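Side-chain contacts in putative glutathionylspermidine synthase (PDB 3N6X), which is a putative ligase of the circularly permuted ATP-grasp family, probably using ATP, with a glutathionylspermidine synthase-like activity that remains unproven: residues T7-E12 with P424-L429; Q406-L411 with G454-N459; D11-Q16 with D73-I78; D148-G153 with Y158-N163; Y347-A352 with L365-V370. All blocks are in the same frame, centred on the assembly; numbering follows the deposited sequence.

Contact 1. Residues T7-E12 with P424-L429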
# COMPACT_ATOMS: atom_id res chain seq x y z
N THR A 7 12.29 -23.37 -17.53
CA THR A 7 11.26 -22.44 -17.09
C THR A 7 11.65 -21.75 -15.77
O THR A 7 11.65 -22.39 -14.71
CB THR A 7 9.89 -23.14 -17.01
N LYS A 8 12.03 -20.46 -15.86
CA LYS A 8 12.46 -19.66 -14.71
C LYS A 8 11.55 -18.42 -14.56
O LYS A 8 10.96 -17.99 -15.57
CB LYS A 8 13.93 -19.23 -14.87
N PRO A 9 11.41 -17.81 -13.35
CA PRO A 9 10.55 -16.61 -13.22
C PRO A 9 11.09 -15.42 -14.02
O PRO A 9 12.32 -15.22 -14.08
CB PRO A 9 10.53 -16.33 -11.71
CG PRO A 9 11.07 -17.56 -11.06
CD PRO A 9 12.01 -18.17 -12.05
N PHE A 10 10.18 -14.63 -14.65
CA PHE A 10 10.51 -13.44 -15.45
C PHE A 10 11.43 -12.49 -14.68
O PHE A 10 11.11 -12.10 -13.56
CB PHE A 10 9.22 -12.70 -15.88
CG PHE A 10 9.43 -11.33 -16.50
CD1 PHE A 10 9.44 -10.19 -15.71
CD2 PHE A 10 9.59 -11.19 -17.87
CE1 PHE A 10 9.64 -8.92 -16.28
CE2 PHE A 10 9.78 -9.93 -18.44
CZ PHE A 10 9.81 -8.80 -17.64
N ASP A 11 12.58 -12.11 -15.28
CA ASP A 11 13.51 -11.16 -14.66
C ASP A 11 13.36 -9.78 -15.27
O ASP A 11 13.18 -9.66 -16.49
CB ASP A 11 14.97 -11.65 -14.75
CG ASP A 11 15.93 -10.83 -13.89
OD1 ASP A 11 16.01 -11.09 -12.67
OD2 ASP A 11 16.57 -9.91 -14.44
N GLU A 12 13.43 -8.73 -14.43
CA GLU A 12 13.29 -7.33 -14.86
C GLU A 12 14.45 -6.91 -15.78
O GLU A 12 14.23 -6.11 -16.69
CB GLU A 12 13.20 -6.37 -13.65
CG GLU A 12 12.10 -6.70 -12.63
CD GLU A 12 10.65 -6.45 -13.04
OE1 GLU A 12 10.42 -5.69 -14.02
OE2 GLU A 12 9.75 -6.95 -12.33
N PRO A 424 18.99 -12.94 -9.46
CA PRO A 424 17.57 -12.56 -9.44
C PRO A 424 16.92 -12.81 -8.08
O PRO A 424 17.14 -13.86 -7.47
CB PRO A 424 16.95 -13.46 -10.52
CG PRO A 424 18.10 -13.92 -11.36
CD PRO A 424 19.24 -14.04 -10.42
N ARG A 425 16.14 -11.82 -7.59
CA ARG A 425 15.39 -11.92 -6.33
C ARG A 425 13.96 -11.41 -6.51
O ARG A 425 13.72 -10.51 -7.33
CB ARG A 425 16.10 -11.20 -5.18
CG ARG A 425 17.39 -11.89 -4.71
CD ARG A 425 17.12 -13.27 -4.13
NE ARG A 425 18.33 -13.88 -3.58
CZ ARG A 425 19.15 -14.67 -4.28
NH1 ARG A 425 18.93 -14.89 -5.57
NH2 ARG A 425 20.21 -15.22 -3.69
N HIS A 426 13.00 -12.01 -5.79
CA HIS A 426 11.58 -11.67 -5.91
C HIS A 426 11.25 -10.29 -5.35
O HIS A 426 11.71 -9.92 -4.26
CB HIS A 426 10.70 -12.76 -5.29
CG HIS A 426 10.83 -14.09 -5.97
ND1 HIS A 426 10.40 -14.28 -7.28
CD2 HIS A 426 11.33 -15.26 -5.51
CE1 HIS A 426 10.67 -15.55 -7.57
NE2 HIS A 426 11.22 -16.18 -6.53
N VAL A 427 10.45 -9.51 -6.10
CA VAL A 427 10.03 -8.16 -5.69
C VAL A 427 8.52 -7.98 -5.80
O VAL A 427 7.86 -8.64 -6.62
CB VAL A 427 10.74 -7.04 -6.53
CG1 VAL A 427 12.21 -6.91 -6.15
CG2 VAL A 427 10.58 -7.28 -8.03
N ASP A 428 8.00 -7.00 -5.06
CA ASP A 428 6.63 -6.54 -5.24
C ASP A 428 6.61 -5.01 -5.28
O ASP A 428 7.63 -4.37 -4.96
CB ASP A 428 5.66 -7.16 -4.21
CG ASP A 428 5.62 -6.50 -2.85
OD1 ASP A 428 6.49 -5.66 -2.56
OD2 ASP A 428 4.72 -6.86 -2.05
N LEU A 429 5.49 -4.42 -5.72
CA LEU A 429 5.40 -2.99 -5.95
C LEU A 429 4.16 -2.37 -5.28
O LEU A 429 3.05 -2.87 -5.48
CB LEU A 429 5.33 -2.77 -7.48
CG LEU A 429 5.76 -1.41 -7.99
CD1 LEU A 429 7.28 -1.24 -7.92
CD2 LEU A 429 5.28 -1.20 -9.41

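Contact 2. Residues Q406-L411 with G454-N459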
# COMPACT_ATOMS: atom_id res chain seq x y z
N GLN A 406 -3.62 -18.65 -1.99
CA GLN A 406 -3.57 -18.27 -3.40
C GLN A 406 -2.69 -19.26 -4.14
O GLN A 406 -1.80 -19.86 -3.53
CB GLN A 406 -3.01 -16.84 -3.55
CG GLN A 406 -3.95 -15.73 -3.06
CD GLN A 406 -3.24 -14.41 -2.90
OE1 GLN A 406 -2.03 -14.34 -2.70
NE2 GLN A 406 -4.01 -13.32 -2.92
N PRO A 407 -2.86 -19.43 -5.47
CA PRO A 407 -1.92 -20.29 -6.20
C PRO A 407 -0.52 -19.68 -6.18
O PRO A 407 -0.39 -18.45 -6.08
CB PRO A 407 -2.50 -20.31 -7.62
CG PRO A 407 -3.28 -19.05 -7.73
CD PRO A 407 -3.83 -18.78 -6.37
N THR A 408 0.54 -20.52 -6.20
CA THR A 408 1.92 -20.01 -6.20
C THR A 408 2.22 -19.37 -7.56
O THR A 408 2.17 -20.05 -8.59
CB THR A 408 2.93 -21.13 -5.81
OG1 THR A 408 2.53 -21.68 -4.55
CG2 THR A 408 4.37 -20.61 -5.71
N LEU A 409 2.40 -18.05 -7.56
CA LEU A 409 2.58 -17.27 -8.78
C LEU A 409 4.04 -17.19 -9.18
O LEU A 409 4.92 -17.15 -8.31
CB LEU A 409 2.03 -15.84 -8.60
CG LEU A 409 0.52 -15.70 -8.36
CD1 LEU A 409 0.19 -14.32 -7.84
CD2 LEU A 409 -0.26 -15.97 -9.63
N ALA A 410 4.30 -17.11 -10.51
CA ALA A 410 5.66 -16.95 -11.04
C ALA A 410 6.14 -15.49 -10.82
O ALA A 410 6.28 -14.72 -11.77
CB ALA A 410 5.67 -17.29 -12.53
N LEU A 411 6.34 -15.12 -9.52
CA LEU A 411 6.74 -13.78 -9.07
C LEU A 411 8.01 -13.30 -9.78
O LEU A 411 9.02 -14.00 -9.76
CB LEU A 411 6.94 -13.76 -7.53
CG LEU A 411 7.17 -12.38 -6.87
CD1 LEU A 411 6.24 -11.36 -7.42
CD2 LEU A 411 7.02 -12.45 -5.36
N GLY A 454 15.32 -18.09 -3.17
CA GLY A 454 14.09 -18.87 -3.28
C GLY A 454 12.90 -18.32 -2.51
O GLY A 454 11.76 -18.75 -2.74
N SER A 455 13.15 -17.36 -1.59
CA SER A 455 12.10 -16.77 -0.75
C SER A 455 11.12 -15.88 -1.52
O SER A 455 11.51 -15.20 -2.47
CB SER A 455 12.72 -15.98 0.40
OG SER A 455 11.73 -15.42 1.25
N LEU A 456 9.85 -15.88 -1.09
CA LEU A 456 8.79 -15.03 -1.64
C LEU A 456 8.28 -14.10 -0.54
O LEU A 456 7.27 -13.42 -0.71
CB LEU A 456 7.65 -15.88 -2.22
CG LEU A 456 8.03 -16.79 -3.38
CD1 LEU A 456 7.23 -18.07 -3.36
CD2 LEU A 456 7.88 -16.08 -4.71
N VAL A 457 9.01 -14.05 0.58
CA VAL A 457 8.68 -13.21 1.73
C VAL A 457 9.39 -11.84 1.58
O VAL A 457 10.54 -11.67 2.02
CB VAL A 457 8.99 -13.92 3.09
CG1 VAL A 457 8.59 -13.03 4.28
CG2 VAL A 457 8.29 -15.27 3.17
N VAL A 458 8.71 -10.88 0.91
CA VAL A 458 9.24 -9.52 0.71
C VAL A 458 9.13 -8.72 2.01
O VAL A 458 9.72 -7.64 2.13
CB VAL A 458 8.56 -8.78 -0.48
CG1 VAL A 458 8.83 -9.50 -1.79
CG2 VAL A 458 7.06 -8.61 -0.24
N ASN A 459 8.39 -9.27 2.99
CA ASN A 459 8.17 -8.68 4.30
C ASN A 459 9.49 -8.59 5.08
O ASN A 459 10.23 -9.57 5.17
CB ASN A 459 7.12 -9.48 5.08
CG ASN A 459 5.86 -9.77 4.28
OD1 ASN A 459 5.79 -10.73 3.50
ND2 ASN A 459 4.85 -8.92 4.44

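Contact 3. Residues D11-Q16 with D73-I78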
# COMPACT_ATOMS: atom_id res chain seq x y z
N ASP A 11 12.58 -12.11 -15.28
CA ASP A 11 13.51 -11.16 -14.66
C ASP A 11 13.36 -9.78 -15.27
O ASP A 11 13.18 -9.66 -16.49
CB ASP A 11 14.97 -11.65 -14.75
CG ASP A 11 15.93 -10.83 -13.89
OD1 ASP A 11 16.01 -11.09 -12.67
OD2 ASP A 11 16.57 -9.91 -14.44
N GLU A 12 13.43 -8.73 -14.43
CA GLU A 12 13.29 -7.33 -14.86
C GLU A 12 14.45 -6.91 -15.78
O GLU A 12 14.23 -6.11 -16.69
CB GLU A 12 13.20 -6.37 -13.65
CG GLU A 12 12.10 -6.70 -12.63
CD GLU A 12 10.65 -6.45 -13.04
OE1 GLU A 12 10.42 -5.69 -14.02
OE2 GLU A 12 9.75 -6.95 -12.33
N MSE A 13 15.67 -7.44 -15.55
CA MSE A 13 16.87 -7.08 -16.32
C MSE A 13 17.23 -8.08 -17.42
O MSE A 13 17.45 -7.67 -18.56
CB MSE A 13 18.07 -6.85 -15.38
CG MSE A 13 19.32 -6.30 -16.07
SE MSE A 13 20.91 -6.26 -14.92
CE MSE A 13 20.48 -4.84 -13.73
N PHE A 14 17.35 -9.39 -17.07
CA PHE A 14 17.80 -10.43 -18.02
C PHE A 14 16.66 -11.16 -18.75
O PHE A 14 15.80 -11.76 -18.11
CB PHE A 14 18.76 -11.42 -17.34
CG PHE A 14 19.93 -10.75 -16.66
CD1 PHE A 14 21.00 -10.25 -17.41
CD2 PHE A 14 19.97 -10.59 -15.28
CE1 PHE A 14 22.07 -9.62 -16.78
CE2 PHE A 14 21.05 -9.97 -14.66
CZ PHE A 14 22.09 -9.48 -15.41
N LEU A 15 16.70 -11.12 -20.10
CA LEU A 15 15.70 -11.73 -21.00
C LEU A 15 15.76 -13.28 -21.03
O LEU A 15 16.31 -13.90 -20.11
CB LEU A 15 15.86 -11.16 -22.43
CG LEU A 15 15.03 -9.93 -22.77
CD1 LEU A 15 15.65 -9.14 -23.91
CD2 LEU A 15 13.59 -10.30 -23.10
N GLN A 16 15.17 -13.90 -22.11
CA GLN A 16 15.09 -15.36 -22.33
C GLN A 16 16.43 -16.07 -22.13
O GLN A 16 16.48 -17.15 -21.53
CB GLN A 16 14.51 -15.66 -23.72
N ASP A 73 18.75 -2.26 -1.17
CA ASP A 73 19.49 -2.74 -2.33
C ASP A 73 19.63 -1.58 -3.33
O ASP A 73 18.65 -0.85 -3.57
CB ASP A 73 18.80 -3.93 -2.98
CG ASP A 73 19.62 -4.58 -4.08
OD1 ASP A 73 20.65 -5.23 -3.75
OD2 ASP A 73 19.21 -4.50 -5.26
N VAL A 74 20.84 -1.39 -3.88
CA VAL A 74 21.14 -0.25 -4.77
C VAL A 74 20.76 -0.47 -6.24
O VAL A 74 20.94 0.44 -7.05
CB VAL A 74 22.59 0.29 -4.59
CG1 VAL A 74 22.85 0.71 -3.14
CG2 VAL A 74 23.64 -0.73 -5.06
N VAL A 75 20.24 -1.66 -6.59
CA VAL A 75 19.80 -1.90 -7.97
C VAL A 75 18.33 -1.46 -8.08
O VAL A 75 17.47 -2.03 -7.40
CB VAL A 75 20.00 -3.37 -8.43
CG1 VAL A 75 19.74 -3.50 -9.94
CG2 VAL A 75 21.40 -3.87 -8.07
N PRO A 76 18.04 -0.37 -8.83
CA PRO A 76 16.66 0.12 -8.88
C PRO A 76 15.73 -0.80 -9.66
O PRO A 76 16.16 -1.56 -10.53
CB PRO A 76 16.80 1.48 -9.57
CG PRO A 76 18.00 1.34 -10.43
CD PRO A 76 18.94 0.46 -9.66
N ARG A 77 14.44 -0.71 -9.35
CA ARG A 77 13.40 -1.39 -10.09
C ARG A 77 12.96 -0.38 -11.15
O ARG A 77 12.38 0.65 -10.82
CB ARG A 77 12.24 -1.75 -9.13
CG ARG A 77 11.01 -2.29 -9.80
CD ARG A 77 11.13 -3.78 -10.03
NE ARG A 77 9.96 -4.32 -10.71
CZ ARG A 77 8.84 -4.68 -10.09
NH1 ARG A 77 8.72 -4.54 -8.77
NH2 ARG A 77 7.82 -5.18 -10.78
N ILE A 78 13.38 -0.59 -12.41
CA ILE A 78 13.10 0.38 -13.48
C ILE A 78 11.88 -0.01 -14.27
O ILE A 78 11.77 -1.14 -14.71
CB ILE A 78 14.35 0.64 -14.40
CG1 ILE A 78 15.65 0.80 -13.57
CG2 ILE A 78 14.11 1.87 -15.30
CD1 ILE A 78 16.95 0.82 -14.39
O HOH W 1 11.83 -3.42 -13.41

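Contact 4. Residues D148-G153 with Y158-N163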
# COMPACT_ATOMS: atom_id res chain seq x y z
N ASP A 148 -1.03 -3.27 -3.75
CA ASP A 148 0.12 -4.17 -3.81
C ASP A 148 0.11 -4.97 -5.12
O ASP A 148 -0.85 -5.69 -5.40
CB ASP A 148 0.19 -5.08 -2.56
CG ASP A 148 0.43 -4.29 -1.26
OD1 ASP A 148 1.34 -3.43 -1.25
OD2 ASP A 148 -0.30 -4.53 -0.27
N LEU A 149 1.14 -4.78 -5.94
CA LEU A 149 1.23 -5.38 -7.27
C LEU A 149 2.40 -6.30 -7.41
O LEU A 149 3.48 -6.03 -6.88
CB LEU A 149 1.35 -4.28 -8.35
CG LEU A 149 0.22 -3.30 -8.44
CD1 LEU A 149 0.67 -2.03 -9.12
CD2 LEU A 149 -0.95 -3.89 -9.18
N VAL A 150 2.22 -7.35 -8.22
CA VAL A 150 3.29 -8.30 -8.56
C VAL A 150 3.31 -8.49 -10.07
O VAL A 150 2.28 -8.32 -10.73
CB VAL A 150 3.19 -9.65 -7.80
CG1 VAL A 150 3.37 -9.46 -6.30
CG2 VAL A 150 1.88 -10.39 -8.12
N ARG A 151 4.48 -8.79 -10.62
CA ARG A 151 4.66 -8.97 -12.06
C ARG A 151 4.97 -10.45 -12.36
O ARG A 151 5.69 -11.08 -11.60
CB ARG A 151 5.80 -8.08 -12.54
CG ARG A 151 5.85 -7.91 -14.04
CD ARG A 151 7.04 -7.06 -14.44
NE ARG A 151 7.00 -6.73 -15.86
CZ ARG A 151 7.68 -5.72 -16.41
NH1 ARG A 151 8.45 -4.95 -15.65
NH2 ARG A 151 7.58 -5.48 -17.70
N THR A 152 4.39 -11.00 -13.44
CA THR A 152 4.68 -12.38 -13.83
C THR A 152 5.28 -12.46 -15.25
O THR A 152 5.94 -13.44 -15.58
CB THR A 152 3.45 -13.30 -13.64
OG1 THR A 152 2.33 -12.76 -14.35
CG2 THR A 152 3.10 -13.53 -12.17
N GLY A 153 5.06 -11.41 -16.04
CA GLY A 153 5.55 -11.32 -17.41
C GLY A 153 5.88 -9.91 -17.85
O GLY A 153 5.94 -8.99 -17.03
N TYR A 158 -0.50 -8.40 -11.40
CA TYR A 158 -1.60 -8.83 -10.53
C TYR A 158 -1.71 -7.98 -9.28
O TYR A 158 -0.70 -7.74 -8.62
CB TYR A 158 -1.43 -10.30 -10.11
CG TYR A 158 -1.56 -11.28 -11.24
CD1 TYR A 158 -2.79 -11.84 -11.56
CD2 TYR A 158 -0.44 -11.72 -11.94
CE1 TYR A 158 -2.91 -12.79 -12.58
CE2 TYR A 158 -0.55 -12.64 -12.98
CZ TYR A 158 -1.78 -13.19 -13.28
OH TYR A 158 -1.88 -14.11 -14.30
N VAL A 159 -2.94 -7.60 -8.89
CA VAL A 159 -3.16 -6.90 -7.61
C VAL A 159 -3.27 -7.95 -6.51
O VAL A 159 -4.19 -8.76 -6.54
CB VAL A 159 -4.41 -5.97 -7.63
CG1 VAL A 159 -4.62 -5.33 -6.26
CG2 VAL A 159 -4.31 -4.91 -8.72
N LEU A 160 -2.33 -7.97 -5.57
CA LEU A 160 -2.37 -8.93 -4.47
C LEU A 160 -3.36 -8.51 -3.39
O LEU A 160 -3.96 -9.37 -2.74
CB LEU A 160 -0.98 -9.07 -3.81
CG LEU A 160 0.01 -10.05 -4.43
CD1 LEU A 160 1.12 -10.34 -3.46
CD2 LEU A 160 -0.65 -11.35 -4.79
N GLU A 161 -3.46 -7.19 -3.13
CA GLU A 161 -4.24 -6.66 -2.01
C GLU A 161 -4.47 -5.17 -2.19
O GLU A 161 -3.64 -4.48 -2.78
CB GLU A 161 -3.44 -6.90 -0.70
CG GLU A 161 -4.24 -6.75 0.58
CD GLU A 161 -3.46 -7.10 1.84
OE1 GLU A 161 -2.21 -7.09 1.78
OE2 GLU A 161 -4.10 -7.38 2.87
N ASP A 162 -5.57 -4.65 -1.60
CA ASP A 162 -5.87 -3.22 -1.58
C ASP A 162 -5.63 -2.70 -0.14
O ASP A 162 -5.82 -3.45 0.81
CB ASP A 162 -7.33 -2.97 -2.02
CG ASP A 162 -7.64 -3.46 -3.44
OD1 ASP A 162 -7.07 -2.91 -4.40
OD2 ASP A 162 -8.48 -4.39 -3.57
N ASN A 163 -5.15 -1.44 0.01
CA ASN A 163 -4.89 -0.84 1.35
C ASN A 163 -5.57 0.51 1.43
O ASN A 163 -5.06 1.49 0.89
CB ASN A 163 -3.38 -0.70 1.61
CG ASN A 163 -2.62 -1.99 1.48
OD1 ASN A 163 -2.58 -2.81 2.40
ND2 ASN A 163 -2.02 -2.20 0.31

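Contact 5. Residues Y347-A352 with L365-V370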
# COMPACT_ATOMS: atom_id res chain seq x y z
N TYR A 347 -8.55 -18.04 -1.99
CA TYR A 347 -9.40 -18.92 -1.20
C TYR A 347 -9.53 -18.36 0.19
O TYR A 347 -8.53 -17.98 0.77
CB TYR A 347 -8.78 -20.33 -1.15
CG TYR A 347 -8.63 -20.97 -2.51
CD1 TYR A 347 -9.68 -21.68 -3.09
CD2 TYR A 347 -7.43 -20.89 -3.21
CE1 TYR A 347 -9.53 -22.31 -4.33
CE2 TYR A 347 -7.27 -21.50 -4.46
CZ TYR A 347 -8.33 -22.19 -5.02
OH TYR A 347 -8.22 -22.74 -6.28
N GLN A 348 -10.75 -18.28 0.72
CA GLN A 348 -10.96 -17.82 2.11
C GLN A 348 -11.23 -19.05 2.97
O GLN A 348 -12.29 -19.66 2.86
CB GLN A 348 -12.12 -16.81 2.20
CG GLN A 348 -11.84 -15.45 1.53
CD GLN A 348 -11.98 -15.54 0.02
OE1 GLN A 348 -12.99 -16.03 -0.50
NE2 GLN A 348 -10.93 -15.16 -0.70
N LEU A 349 -10.24 -19.45 3.80
CA LEU A 349 -10.32 -20.66 4.63
C LEU A 349 -11.41 -20.61 5.69
O LEU A 349 -11.74 -21.64 6.27
CB LEU A 349 -8.94 -21.05 5.22
CG LEU A 349 -7.98 -21.73 4.23
CD1 LEU A 349 -7.41 -20.73 3.22
CD2 LEU A 349 -6.86 -22.38 4.94
N SER A 350 -12.07 -19.45 5.83
CA SER A 350 -13.26 -19.30 6.67
C SER A 350 -14.47 -20.00 5.99
O SER A 350 -15.50 -20.18 6.63
CB SER A 350 -13.58 -17.82 6.86
OG SER A 350 -13.81 -17.17 5.62
N LYS A 351 -14.33 -20.35 4.68
CA LYS A 351 -15.38 -21.01 3.90
C LYS A 351 -15.06 -22.47 3.77
O LYS A 351 -13.93 -22.82 3.41
CB LYS A 351 -15.52 -20.35 2.51
CG LYS A 351 -15.93 -18.88 2.58
CD LYS A 351 -15.73 -18.17 1.24
CE LYS A 351 -15.85 -16.66 1.37
NZ LYS A 351 -15.68 -15.97 0.07
N ALA A 352 -16.03 -23.34 4.09
CA ALA A 352 -15.86 -24.80 4.10
C ALA A 352 -15.37 -25.37 2.77
O ALA A 352 -14.45 -26.19 2.76
CB ALA A 352 -17.16 -25.46 4.51
N LEU A 365 -0.06 -24.52 -3.15
CA LEU A 365 -0.57 -23.19 -2.83
C LEU A 365 0.30 -22.42 -1.88
O LEU A 365 1.22 -22.97 -1.28
CB LEU A 365 -2.00 -23.30 -2.26
CG LEU A 365 -3.03 -24.04 -3.10
CD1 LEU A 365 -4.25 -24.39 -2.28
CD2 LEU A 365 -3.43 -23.24 -4.33
N VAL A 366 -0.03 -21.12 -1.71
CA VAL A 366 0.60 -20.21 -0.77
C VAL A 366 -0.47 -19.83 0.24
O VAL A 366 -1.51 -19.31 -0.14
CB VAL A 366 1.18 -18.95 -1.48
CG1 VAL A 366 1.63 -17.90 -0.45
CG2 VAL A 366 2.33 -19.32 -2.40
N VAL A 367 -0.23 -20.13 1.52
CA VAL A 367 -1.21 -19.83 2.56
C VAL A 367 -0.68 -18.73 3.46
O VAL A 367 0.49 -18.76 3.81
CB VAL A 367 -1.63 -21.10 3.36
CG1 VAL A 367 -2.81 -20.80 4.28
CG2 VAL A 367 -1.96 -22.25 2.42
N LYS A 368 -1.51 -17.73 3.76
CA LYS A 368 -1.10 -16.59 4.58
C LYS A 368 -2.13 -16.34 5.65
O LYS A 368 -3.32 -16.51 5.39
CB LYS A 368 -0.99 -15.30 3.72
CG LYS A 368 -0.30 -15.42 2.38
CD LYS A 368 -0.68 -14.23 1.49
CE LYS A 368 0.07 -14.22 0.19
NZ LYS A 368 -0.39 -13.11 -0.68
N GLU A 369 -1.69 -15.82 6.81
CA GLU A 369 -2.64 -15.42 7.83
C GLU A 369 -3.13 -14.00 7.59
O GLU A 369 -2.41 -13.19 7.01
CB GLU A 369 -2.11 -15.61 9.27
CG GLU A 369 -0.60 -15.54 9.42
CD GLU A 369 -0.11 -15.77 10.84
OE1 GLU A 369 -0.41 -16.85 11.40
OE2 GLU A 369 0.62 -14.90 11.36
N VAL A 370 -4.38 -13.71 7.96
CA VAL A 370 -4.99 -12.41 7.75
C VAL A 370 -4.41 -11.36 8.72
O VAL A 370 -3.68 -10.47 8.28
CB VAL A 370 -6.55 -12.50 7.81
CG1 VAL A 370 -7.19 -11.11 7.76
CG2 VAL A 370 -7.09 -13.39 6.69

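Contact 1. Residues T7-E12 with P424-L429
The CG of Asp11 stands opposite its own backbone N (chi1 -169°), and this turn carries the carboxylate over to Pro424. In His426 the ring leaves the chain opposite the carbonyl carbon (chi1 -63°), which brings CE1 to Pro9. Both pairs lie where the N-terminal loop passes strand 423-435 of the mixed sheet of this ATP-grasp protein. The touching parts of the two backbones run at 81° to each other. No hydrogen bond joins the two segments. Asp11 OD1 rests 3.3 Å from Pro424 CB, and the two side chains cross at about a right angle. That oxygen also bonds to Thr413 OG1, while OD2 is bonded within its own loop, with Phe14 as a partner. Polar partners thus hold the carboxylate, and Pro424 merely packs beside OD1. Pro9 reaches His426 at the ring edge, near its plane, with Pro9 CG 4.0 Å from His426 CE1. His426 ND1 makes a weak hydrogen bond to Leu411 O. Further in, Glu12 OE2 comes within 4.4 Å of Val427 CG2, but its polar partners are Ser412 and Arg77. Arg425 faces away from the loop. Arg425 NH1 turns back on its own strand and donates to Pro424 O at 2.8 Å, lying above the plane of that carbonyl.

Contact 2. Residues Q406-L411 with G454-N459
Thr408 is the first residue of 406-411 to meet the other segment, and its methyl CG2 lies 4.5 Å from Leu456 CD1. The threonine hydroxyl has another task, a weak hydrogen bond with Glu364 O. At Leu409 and Ala410 the chain bends, and Ala410 is the centre of an inverse gamma turn. The Leu411 N to Leu409 O bond that closes this turn is weak. Leu411, the last residue of the turn, points toward the loop 454-459 and carries the main part of the contact. The two leucine side chains, Leu411 and Leu456, lie antiparallel, each running past the other. A single methyl, Leu456 CD2, meets both Leu411 CB and Leu411 CD2, each at 3.8 Å. With CG anti to the backbone N (chi1 -172°), Leu411 turns CD2 as well as CB to the Leu456 methyl. The contact is wholly apolar. On the loop side, Ser455 forms an ST turn: Val457 N donates to Ser455 OG at 3.1 Å. This ties down the backbone on both sides of Leu456. The contact joins the exit from strand 403-407 of the antiparallel sheet to the connection between strands 446-450 and 464-471 of the mixed sheet. Leu456 also touches Met378 and Val380 of strand 378-380 and His426 of strand 423-435, so it packs between the two sheets.

Contact 3. Residues D11-Q16 with D73-I78
Glu12 and Arg77 bury more surface here than any other residues of the two segments. Glu12 OE2 forms a salt bridge to Arg77 NH2 at 3.0 Å. The carboxylate and guanidinium planes are 48° apart, so the two groups meet obliquely and not as a flat, paired bridge. Bends at chi2 in both chains (-72° in Glu12, 85° in Arg77) bring the charged ends together. A water adds a second link. It donates to Glu12 OE1 at 2.7 Å and to Ile78 O at 2.6 Å, and accepts a weak bond from Arg77 NE in the guanidinium plane. Glu12 has further partners: Ser412 OG bonds to OE2 and Arg151 pairs with OE1. With Glu12 cut back to an alanine, Arg77 and Arg151 would probably lie close together without their shared negative charge, and the water would lose an acceptor.

The contact fastens the N-terminal loop to strand 77-79, a member of the mixed sheet that includes strand 423-435. Before Glu12, Asp11 shapes the loop as an Asx turn and Asx motif. Asp11 OD2 accepts from Met13 N, and from Phe14 N at 2.8 Å, nearly straight. Selenomethionine Met13 supplies the apolar part: its CE lies 4.1 Å from Val75 CG1, the side chains crossing at about a right angle. Tyr27 of helix 25-33 touches both.

Contact 4. Residues D148-G153 with Y158-N163
Val150 lies over Leu160 and the base of Tyr158. Val150 CG1 is 3.7 Å from Leu160 CD1, and the two side chains cross at about a right angle. CG2 stands between the backbone N and the carbonyl carbon, and from there it meets Tyr158 CB. At the ring's edge, in its plane, Thr152 OG1 comes 3.2 Å from Tyr158 CE2. On the other face of the sheet Leu149 CD2 packs on Val159 CG2 at 3.5 Å. These pairs belong to a beta hairpin of strands 144-151 and 157-163; the segments 148-151 and 158-163 run antiparallel, their directions 149° apart. Val150 and Tyr158 form a hydrogen-bonded pair, with bonds in both directions that lie in the carbonyl planes. Leu149 and Val159 form the non-hydrogen-bonded pair beside it. Asp148 accepts at its backbone O from Leu160 N at 2.7 Å.

The Asp148 carboxylate sits beside that of Glu161, with Asp148 OD2 3.8 Å from Glu161 OE1. Arg430, which forms a salt bridge with OD1, probably eases this closeness of like charges. Asn163 ND2 donates to Asp148 OD2 at 3.0 Å, from above the carboxylate plane and with an N-H...O angle of 171°. Replacing Asp148 by an alanine is likely to strip Arg430 of this counter-charge and let the Asn163 amide turn more freely. The Asn163 side chain also comes, by nearest atoms, to about 3 Å from a bound sulfate, probably from the crystallisation liquor.

Contact 5. Residues Y347-A352 with L365-V370
This is a small apolar contact inside the four-stranded antiparallel sheet, between two strands that are not neighbours. Strand 403-407 runs between 347-348 and 365-369, so side chains from the strands flanking it, and from Leu349 just past one of them, meet over it. Tyr347 CE2 lies 4.2 Å from Leu365 CD2, which approaches the ring obliquely. Next to this pair, Leu349 CD2 reaches Val367 CG1 at 4.4 Å. No hydrogen bond crosses between the segments. After strand 347-348 the chain makes a type I beta turn from Gln348 to Lys351, closed by Lys351 N to Gln348 O at 2.8 Å. Lys351 NZ also bonds to Gln348 OE1. Lys351 then takes the N-cap position of helix 352-360. The cluster is covered by that helix, where Tyr347 stacks on Tyr357 and Leu349 touches Leu355 and Val358. Helix 386-398 adds Ile396, which meets both Leu349 and Val367, and Ala405 of strand 403-407 lies against the same two side chains.

In the fold
From the N terminus, the loop 7-16 starts two contacts. Contact 3 closes first, on strand 77-79. Contact 1 closes much later, on strand 423-435, and shares Asp11 and Glu12 with contact 3. Contacts 4 and 5 are nested in the long loop of contact 1. Contact 4 is a local hairpin beside strand 423-435, and Glu12 reaches it through Arg151. Contact 5 closes a short loop around helix 352-360 in the antiparallel sheet. Contact 2 opens on that sheet's strand 403-407 and closes after contact 1, so the two cross. It ties the antiparallel sheet to the mixed sheet, which contacts 1, 3 and 4 all reach.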